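Hypothetical protein (Vibrio cholerae, PDB 2V1L) is of unknown function, is encoded on the pathogenicity island VPI-2, and shares structural homology with the human P32 protein. Local coordinates at residues T9-S14 with E121-W126; V42-D47 with P59-L64; W72-I77 with F96-G101. All coordinates share one frame; numbering follows the deposited sequence.

Interaction 1: residues T9-S14 with E121-W126; sequences THLPIS and ELYQLW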
# COMPACT_ATOMS: atom_id res chain seq x y z
N THR A 9 5.09 -10.46 -7.65
CA THR A 9 5.56 -9.16 -8.16
C THR A 9 7.08 -9.07 -8.04
O THR A 9 7.71 -9.95 -7.44
CB THR A 9 4.92 -7.94 -7.44
OG1 THR A 9 5.59 -7.69 -6.20
CG2 THR A 9 3.44 -8.15 -7.18
N HIS A 10 7.65 -8.01 -8.60
CA HIS A 10 9.11 -7.80 -8.65
C HIS A 10 9.66 -7.08 -7.42
O HIS A 10 10.85 -6.77 -7.36
CB HIS A 10 9.50 -7.05 -9.94
CG HIS A 10 9.23 -7.83 -11.20
ND1 HIS A 10 10.23 -8.36 -11.98
CD2 HIS A 10 8.06 -8.18 -11.79
CE1 HIS A 10 9.70 -9.00 -13.00
NE2 HIS A 10 8.38 -8.91 -12.91
N LEU A 11 8.78 -6.81 -6.46
CA LEU A 11 9.18 -6.26 -5.17
C LEU A 11 9.02 -7.33 -4.08
O LEU A 11 8.11 -8.15 -4.16
CB LEU A 11 8.36 -5.01 -4.85
CG LEU A 11 8.75 -3.76 -5.66
CD1 LEU A 11 7.88 -2.60 -5.28
CD2 LEU A 11 10.23 -3.41 -5.49
N PRO A 12 9.90 -7.32 -3.06
CA PRO A 12 9.84 -8.38 -2.05
C PRO A 12 8.70 -8.20 -1.05
O PRO A 12 8.94 -7.94 0.14
CB PRO A 12 11.21 -8.26 -1.38
CG PRO A 12 11.55 -6.83 -1.48
CD PRO A 12 10.96 -6.35 -2.77
N ILE A 13 7.46 -8.35 -1.53
CA ILE A 13 6.28 -8.32 -0.69
C ILE A 13 6.39 -9.49 0.30
O ILE A 13 6.67 -10.63 -0.10
CB ILE A 13 4.95 -8.38 -1.51
CG1 ILE A 13 4.87 -7.18 -2.48
CG2 ILE A 13 3.73 -8.34 -0.60
CD1 ILE A 13 3.69 -7.23 -3.43
N SER A 14 6.19 -9.17 1.58
CA SER A 14 6.35 -10.11 2.69
C SER A 14 5.17 -11.01 2.91
O SER A 14 4.01 -10.63 2.64
CB SER A 14 6.55 -9.34 4.00
OG SER A 14 7.89 -8.89 4.07
N GLU A 121 14.66 -1.18 -1.80
CA GLU A 121 14.96 -0.66 -0.46
C GLU A 121 13.83 0.25 0.04
O GLU A 121 13.40 0.16 1.19
CB GLU A 121 16.29 0.09 -0.48
CG GLU A 121 16.67 0.77 0.88
CD GLU A 121 17.17 -0.23 1.96
OE1 GLU A 121 17.64 -1.34 1.59
OE2 GLU A 121 17.09 0.11 3.17
N LEU A 122 13.34 1.11 -0.86
CA LEU A 122 12.22 1.97 -0.55
C LEU A 122 11.00 1.12 -0.15
O LEU A 122 10.33 1.40 0.83
CB LEU A 122 11.93 2.81 -1.78
CG LEU A 122 11.05 4.02 -1.81
CD1 LEU A 122 11.64 5.15 -0.97
CD2 LEU A 122 10.94 4.43 -3.29
N TYR A 123 10.70 0.08 -0.93
CA TYR A 123 9.53 -0.76 -0.63
C TYR A 123 9.67 -1.51 0.72
O TYR A 123 8.73 -1.60 1.52
CB TYR A 123 9.27 -1.77 -1.75
CG TYR A 123 8.08 -2.62 -1.34
CD1 TYR A 123 6.79 -2.15 -1.53
CD2 TYR A 123 8.25 -3.83 -0.66
CE1 TYR A 123 5.69 -2.88 -1.07
CE2 TYR A 123 7.15 -4.57 -0.24
CZ TYR A 123 5.90 -4.07 -0.44
OH TYR A 123 4.80 -4.77 -0.00
N GLN A 124 10.86 -2.04 0.98
CA GLN A 124 11.09 -2.80 2.20
C GLN A 124 10.94 -1.94 3.44
O GLN A 124 10.41 -2.40 4.43
CB GLN A 124 12.51 -3.39 2.18
CG GLN A 124 12.64 -4.57 1.22
CD GLN A 124 14.04 -5.10 1.25
OE1 GLN A 124 15.00 -4.33 1.39
NE2 GLN A 124 14.18 -6.42 1.17
N LEU A 125 11.46 -0.73 3.37
CA LEU A 125 11.29 0.23 4.44
C LEU A 125 9.86 0.65 4.60
O LEU A 125 9.37 0.65 5.70
CB LEU A 125 12.19 1.46 4.25
CG LEU A 125 13.68 1.20 4.43
CD1 LEU A 125 14.48 2.25 3.63
CD2 LEU A 125 14.09 1.23 5.89
N TRP A 126 9.20 1.05 3.51
CA TRP A 126 7.78 1.39 3.55
C TRP A 126 6.95 0.26 4.20
O TRP A 126 6.09 0.52 5.07
CB TRP A 126 7.20 1.65 2.14
CG TRP A 126 5.74 1.90 2.27
CD1 TRP A 126 5.16 3.07 2.63
CD2 TRP A 126 4.68 0.93 2.15
NE1 TRP A 126 3.79 2.90 2.71
CE2 TRP A 126 3.48 1.60 2.42
CE3 TRP A 126 4.63 -0.42 1.81
CZ2 TRP A 126 2.24 0.96 2.37
CZ3 TRP A 126 3.40 -1.07 1.78
CH2 TRP A 126 2.22 -0.37 2.06

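Interaction 2: residues V42-D47 with P59-L64; sequences VMNFRD and PVEIAL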
# COMPACT_ATOMS: atom_id res chain seq x y z
N VAL A 42 -10.75 -2.58 -3.33
CA VAL A 42 -9.92 -1.49 -2.85
C VAL A 42 -9.98 -1.38 -1.32
O VAL A 42 -11.04 -1.22 -0.73
CB VAL A 42 -10.33 -0.12 -3.51
CG1 VAL A 42 -9.63 1.04 -2.83
CG2 VAL A 42 -10.00 -0.13 -4.99
N MET A 43 -8.80 -1.46 -0.68
CA MET A 43 -8.67 -1.29 0.77
C MET A 43 -8.14 0.12 1.08
O MET A 43 -7.21 0.60 0.42
CB MET A 43 -7.70 -2.33 1.35
CG MET A 43 -8.08 -3.80 1.16
SD MET A 43 -6.84 -4.93 1.87
CE MET A 43 -7.48 -6.52 1.39
N ASN A 44 -8.71 0.77 2.09
CA ASN A 44 -8.19 2.04 2.58
C ASN A 44 -7.86 1.96 4.06
O ASN A 44 -8.64 1.41 4.84
CB ASN A 44 -9.19 3.18 2.34
CG ASN A 44 -9.31 3.55 0.88
OD1 ASN A 44 -10.06 2.93 0.14
ND2 ASN A 44 -8.54 4.56 0.46
N PHE A 45 -6.69 2.49 4.44
CA PHE A 45 -6.26 2.54 5.84
C PHE A 45 -6.15 4.02 6.16
O PHE A 45 -5.38 4.74 5.48
CB PHE A 45 -4.91 1.81 6.04
CG PHE A 45 -4.92 0.36 5.65
CD1 PHE A 45 -4.86 -0.64 6.63
CD2 PHE A 45 -4.98 -0.03 4.31
CE1 PHE A 45 -4.87 -1.97 6.28
CE2 PHE A 45 -5.01 -1.37 3.95
CZ PHE A 45 -4.96 -2.35 4.93
N ARG A 46 -6.91 4.49 7.15
CA ARG A 46 -6.87 5.90 7.54
C ARG A 46 -6.73 6.12 9.06
O ARG A 46 -7.37 5.45 9.85
CB ARG A 46 -8.09 6.67 6.99
CG ARG A 46 -8.12 6.83 5.44
CD ARG A 46 -9.33 7.67 4.93
NE ARG A 46 -10.49 6.81 4.62
CZ ARG A 46 -10.91 6.49 3.39
NH1 ARG A 46 -10.31 6.98 2.32
NH2 ARG A 46 -11.96 5.68 3.24
N ASP A 47 -5.86 7.06 9.42
CA ASP A 47 -5.77 7.63 10.75
C ASP A 47 -6.65 8.89 10.74
O ASP A 47 -6.30 9.92 10.16
CB ASP A 47 -4.30 7.94 11.12
CG ASP A 47 -4.15 8.93 12.28
OD1 ASP A 47 -5.16 9.23 12.94
OD2 ASP A 47 -3.04 9.44 12.54
N PRO A 59 -2.52 8.21 5.09
CA PRO A 59 -3.49 7.23 4.59
C PRO A 59 -2.85 6.32 3.57
O PRO A 59 -1.95 6.74 2.87
CB PRO A 59 -4.57 8.09 3.89
CG PRO A 59 -4.31 9.45 4.29
CD PRO A 59 -2.89 9.60 4.73
N VAL A 60 -3.33 5.09 3.46
CA VAL A 60 -2.80 4.16 2.49
C VAL A 60 -3.98 3.55 1.75
O VAL A 60 -4.99 3.22 2.36
CB VAL A 60 -1.97 3.05 3.16
CG1 VAL A 60 -1.67 1.97 2.22
CG2 VAL A 60 -0.66 3.62 3.79
N GLU A 61 -3.82 3.40 0.44
CA GLU A 61 -4.74 2.67 -0.43
C GLU A 61 -4.06 1.51 -1.13
O GLU A 61 -2.97 1.67 -1.69
CB GLU A 61 -5.37 3.63 -1.47
CG GLU A 61 -6.41 2.97 -2.36
CD GLU A 61 -7.11 3.94 -3.30
OE1 GLU A 61 -7.70 4.93 -2.81
OE2 GLU A 61 -7.10 3.69 -4.53
N ILE A 62 -4.70 0.35 -1.11
CA ILE A 62 -4.20 -0.82 -1.79
C ILE A 62 -5.29 -1.40 -2.69
O ILE A 62 -6.43 -1.54 -2.26
CB ILE A 62 -3.69 -1.91 -0.80
CG1 ILE A 62 -2.58 -1.35 0.09
CG2 ILE A 62 -3.23 -3.15 -1.60
CD1 ILE A 62 -2.43 -2.02 1.48
N ALA A 63 -4.94 -1.74 -3.94
CA ALA A 63 -5.90 -2.31 -4.89
C ALA A 63 -5.57 -3.70 -5.35
O ALA A 63 -4.44 -4.01 -5.76
CB ALA A 63 -6.09 -1.40 -6.10
N LEU A 64 -6.60 -4.53 -5.33
CA LEU A 64 -6.46 -5.93 -5.69
C LEU A 64 -7.57 -6.30 -6.65
O LEU A 64 -8.70 -5.81 -6.53
CB LEU A 64 -6.58 -6.80 -4.42
CG LEU A 64 -5.78 -6.46 -3.15
CD1 LEU A 64 -6.37 -7.19 -1.96
CD2 LEU A 64 -4.34 -6.85 -3.31

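Interaction 3: residues W72-I77 with F96-G101; sequences WCIEYI and FDFQRG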
# COMPACT_ATOMS: atom_id res chain seq x y z
N TRP A 72 -5.48 -13.86 -6.16
CA TRP A 72 -5.55 -12.39 -6.17
C TRP A 72 -4.25 -11.72 -6.62
O TRP A 72 -3.16 -12.26 -6.43
CB TRP A 72 -5.95 -11.86 -4.80
CG TRP A 72 -7.38 -12.14 -4.42
CD1 TRP A 72 -7.88 -13.31 -3.91
CD2 TRP A 72 -8.50 -11.24 -4.51
NE1 TRP A 72 -9.23 -13.19 -3.68
CE2 TRP A 72 -9.64 -11.93 -4.04
CE3 TRP A 72 -8.65 -9.91 -4.94
CZ2 TRP A 72 -10.91 -11.35 -3.99
CZ3 TRP A 72 -9.93 -9.32 -4.89
CH2 TRP A 72 -11.04 -10.05 -4.41
N CYS A 73 -4.38 -10.54 -7.21
CA CYS A 73 -3.23 -9.78 -7.70
C CYS A 73 -3.21 -8.40 -7.05
O CYS A 73 -4.24 -7.72 -7.00
CB CYS A 73 -3.31 -9.62 -9.21
SG CYS A 73 -3.62 -11.20 -10.06
N ILE A 74 -2.06 -8.00 -6.53
CA ILE A 74 -1.91 -6.64 -5.98
C ILE A 74 -1.68 -5.67 -7.13
O ILE A 74 -0.71 -5.81 -7.89
CB ILE A 74 -0.78 -6.55 -4.91
CG1 ILE A 74 -0.72 -5.14 -4.31
CG2 ILE A 74 0.57 -6.88 -5.50
CD1 ILE A 74 -0.16 -5.15 -2.95
N GLU A 75 -2.59 -4.72 -7.27
CA GLU A 75 -2.58 -3.76 -8.39
C GLU A 75 -1.65 -2.59 -8.15
O GLU A 75 -0.77 -2.31 -8.95
CB GLU A 75 -3.99 -3.25 -8.66
CG GLU A 75 -4.99 -4.36 -8.89
CD GLU A 75 -4.91 -4.95 -10.28
OE1 GLU A 75 -3.84 -5.50 -10.65
OE2 GLU A 75 -5.93 -4.87 -10.99
N TYR A 76 -1.87 -1.89 -7.05
CA TYR A 76 -0.98 -0.84 -6.64
C TYR A 76 -1.05 -0.62 -5.13
O TYR A 76 -2.02 -1.02 -4.49
CB TYR A 76 -1.33 0.47 -7.37
CG TYR A 76 -2.74 0.97 -7.11
CD1 TYR A 76 -3.74 0.78 -8.06
CD2 TYR A 76 -3.06 1.64 -5.93
CE1 TYR A 76 -5.04 1.24 -7.85
CE2 TYR A 76 -4.36 2.12 -5.70
CZ TYR A 76 -5.34 1.91 -6.67
OH TYR A 76 -6.63 2.35 -6.46
N ILE A 77 -0.04 0.04 -4.59
CA ILE A 77 -0.05 0.50 -3.20
C ILE A 77 0.29 1.97 -3.21
O ILE A 77 1.33 2.33 -3.76
CB ILE A 77 1.00 -0.27 -2.33
CG1 ILE A 77 0.72 -1.77 -2.33
CG2 ILE A 77 1.02 0.27 -0.89
CD1 ILE A 77 1.81 -2.60 -1.65
N PHE A 96 3.42 2.40 -5.47
CA PHE A 96 4.02 1.23 -6.10
C PHE A 96 2.97 0.69 -7.03
O PHE A 96 1.96 0.21 -6.59
CB PHE A 96 4.43 0.17 -5.05
CG PHE A 96 5.40 0.70 -4.02
CD1 PHE A 96 6.76 0.81 -4.33
CD2 PHE A 96 4.96 1.12 -2.76
CE1 PHE A 96 7.68 1.34 -3.37
CE2 PHE A 96 5.86 1.62 -1.79
CZ PHE A 96 7.21 1.75 -2.12
N ASP A 97 3.18 0.83 -8.33
CA ASP A 97 2.13 0.48 -9.30
C ASP A 97 2.51 -0.82 -10.00
O ASP A 97 3.39 -0.85 -10.86
CB ASP A 97 1.92 1.64 -10.29
CG ASP A 97 0.69 1.43 -11.20
OD1 ASP A 97 0.36 0.28 -11.55
OD2 ASP A 97 0.05 2.44 -11.56
N PHE A 98 1.89 -1.93 -9.59
CA PHE A 98 2.30 -3.24 -10.08
C PHE A 98 1.74 -3.53 -11.49
O PHE A 98 2.43 -4.12 -12.32
CB PHE A 98 1.99 -4.35 -9.04
CG PHE A 98 2.67 -4.11 -7.70
CD1 PHE A 98 4.03 -4.29 -7.56
CD2 PHE A 98 1.94 -3.65 -6.61
CE1 PHE A 98 4.66 -4.04 -6.36
CE2 PHE A 98 2.56 -3.41 -5.41
CZ PHE A 98 3.92 -3.60 -5.28
N GLN A 99 0.50 -3.10 -11.75
CA GLN A 99 -0.11 -3.12 -13.09
C GLN A 99 0.84 -2.58 -14.15
O GLN A 99 1.00 -3.15 -15.22
CB GLN A 99 -1.37 -2.26 -13.10
CG GLN A 99 -2.58 -2.83 -12.40
CD GLN A 99 -3.79 -1.86 -12.34
OE1 GLN A 99 -3.65 -0.65 -12.09
NE2 GLN A 99 -4.98 -2.41 -12.54
N ARG A 100 1.48 -1.46 -13.83
CA ARG A 100 2.27 -0.72 -14.81
C ARG A 100 3.76 -0.96 -14.68
O ARG A 100 4.54 -0.66 -15.61
CB ARG A 100 1.99 0.76 -14.59
CG ARG A 100 1.94 1.53 -15.81
CD ARG A 100 1.30 2.86 -15.56
NE ARG A 100 1.78 3.75 -16.57
CZ ARG A 100 1.22 4.90 -16.91
NH1 ARG A 100 0.13 5.35 -16.30
NH2 ARG A 100 1.79 5.59 -17.87
N GLY A 101 4.19 -1.50 -13.54
CA GLY A 101 5.60 -1.74 -13.30
C GLY A 101 6.42 -0.51 -12.92
O GLY A 101 7.63 -0.50 -13.12

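Interaction 1: residues T9-S14 with E121-W126
Leu-11 and Pro-12 run past one side of the helical turn carrying Tyr-123 and Gln-124, with the CA atoms of Leu-11 and Tyr-123, and of Pro-12 and Gln-124, 7.1 Å apart. Tyr-123 has its CG anti to the backbone N (chi1 178°), which sends the ring along the loop to meet three consecutive residues. Leu-11 reaches the root of the ring, its CD1 3.9 Å from Tyr-123 CB, while its own CB sits over the rim of one face. The carbonyl O of Pro-12 lies at the ring edge, 3.8 Å from Tyr-123 CE2. Pro-12 is the centre of an inverse gamma turn, closed by a bond of 2.7 Å from Ile-13 N to Leu-11 O; proline suits this place because its ring already restrains phi. The turn brings Ile-13 to the far end of the tyrosine, where CG1 packs 3.5 Å from Tyr-123 OH. That hydroxyl is hydrogen-bonded to Glu-127 on the same helix, and the other carboxylate oxygen of Glu-127 pairs with Ser-14 OG at the start of helix 15-29. Beside the ring, Pro-12 CG rests 3.7 Å from Gln-124 CG, the extended glutamine crossing the proline nearly at a right angle.

Interaction 2: residues V42-D47 with P59-L64
Met-43 and Phe-45 pair with Ile-62 and Val-60 as the hydrogen-bonded pairs of an antiparallel ladder, the strand axes 4.8 Å apart at closest approach and their directions 165° apart. Each pair closes a two-bond ring: Met-43 N gives to Ile-62 O at 2.8 Å and Ile-62 N returns to Met-43 O at 3.0 Å, with the Phe-45 and Val-60 backbones doing the same.

Apolar contacts gather on the face of Met-43, Phe-45, Val-60 and Ile-62, where the beta-branched valine and isoleucine suit an extended strand. The ring of Phe-45 touches Ile-62 CD1 through CE2 at 3.6 Å, and its edge lies in plane with Val-60 O. Met-43, extended beyond CG, carries its flexible methyl CE along to Leu-64 CD1, also 3.6 Å away.

The face of Val-42, Asn-44, Glu-61 and Ala-63 is mixed. Asn-44 and Glu-61 lie side by side, joined by a weak hydrogen bond of 3.4 Å from ND2 to OE1, with amide and carboxylate planes 73° apart. The aliphatic part of Glu-61 packs on Val-42 CG1, and its OE2 probably bonds to Tyr-76 OH, though the contact is doubtfully short.

Strand 41-46 lies between 60-66 and 141-144, and strand 60-66 continues the sheet to 72-82; helix 15-29 covers Met-43 and Phe-45, while Phe-130 of helix 117-135 meets Phe-45 edge-to-face and packs on Val-60 and Ile-62.

Interaction 3: residues W72-I77 with F96-G101
Phe-96 opens the contact as the hydrogen-bonded antiparallel partner of Ile-77: its N gives to Ile-77 O at 2.7 Å, and its O accepts from Ile-77 N. Its ring, on the apolar face beside the isoleucine, goes on to meet Tyr-123 of helix 117-135 edge-to-face. The beta-branched Ile-77 suits an extended strand and offers a broad hydrocarbon surface to both phenylalanines of the second segment.

Asp-97 stands opposite Tyr-76 in a non-hydrogen-bonded pair, the CA atoms 4.3 Å apart. With CG anti to the backbone N (chi1 -171°), its carboxylate can turn back on its own chain, where Arg-100 N meets OD1 from above the carboxylate plane in a 3.1 Å bond. This Asx motif marks the place where strand 95-97 gives way to a turn, and a short acidic side chain is well suited to receive the backbone N-H there. On the other flank of strand 72-82, Glu-75 and Tyr-76 form a classic beta bulge against Ala-63 of strand 60-66.

Phe-98 directs its side chain toward strand 72-77. Its CD2 packs 3.7 Å from Ile-74 CG2, and Ile-77 CG1 meets the ring at its edge, in the ring plane. Both isoleucines pack along the CD2-CE2 side of the ring, while Leu-11 touches it at CE1. The main chain is fixed by Glu-75 O, which accepts from Phe-98 N at 2.8 Å in a rather bent bond (136° at the hydrogen) and from Gln-99 N at 3.2 Å in a straighter one, arriving in the carbonyl plane on a lone pair.

Gln-99, extended beyond CG, lays its amide obliquely across the bent Glu-75 side chain, with NE2 3.1 Å from Glu-75 OE2, an oxygen that also has a weak bond to Ser-65 OG; amide and carboxylate planes are 57° apart.

Along the chain, residues 9-14 and 121-126 of interaction 1 bracket the other two; within that span, the strand pair 42-47/59-64 is complete before residue 72 begins the next. Interactions 2 and 3 belong to one antiparallel sheet, in which strands 60-66 and 72-82 are neighbours; their centres lie about 13 Å apart. Interaction 1 sets a loop and helix 117-135 against that sheet, its centre about 12 Å from that of interaction 3 and 17 Å from that of interaction 2. Trp-126 spans both, packing on Val-60 and Ile-77, while Leu-11 touches Phe-96 and Phe-98. An N-terminal loop and a helix late in the chain thereby join the strands in one compact hydrophobic interior.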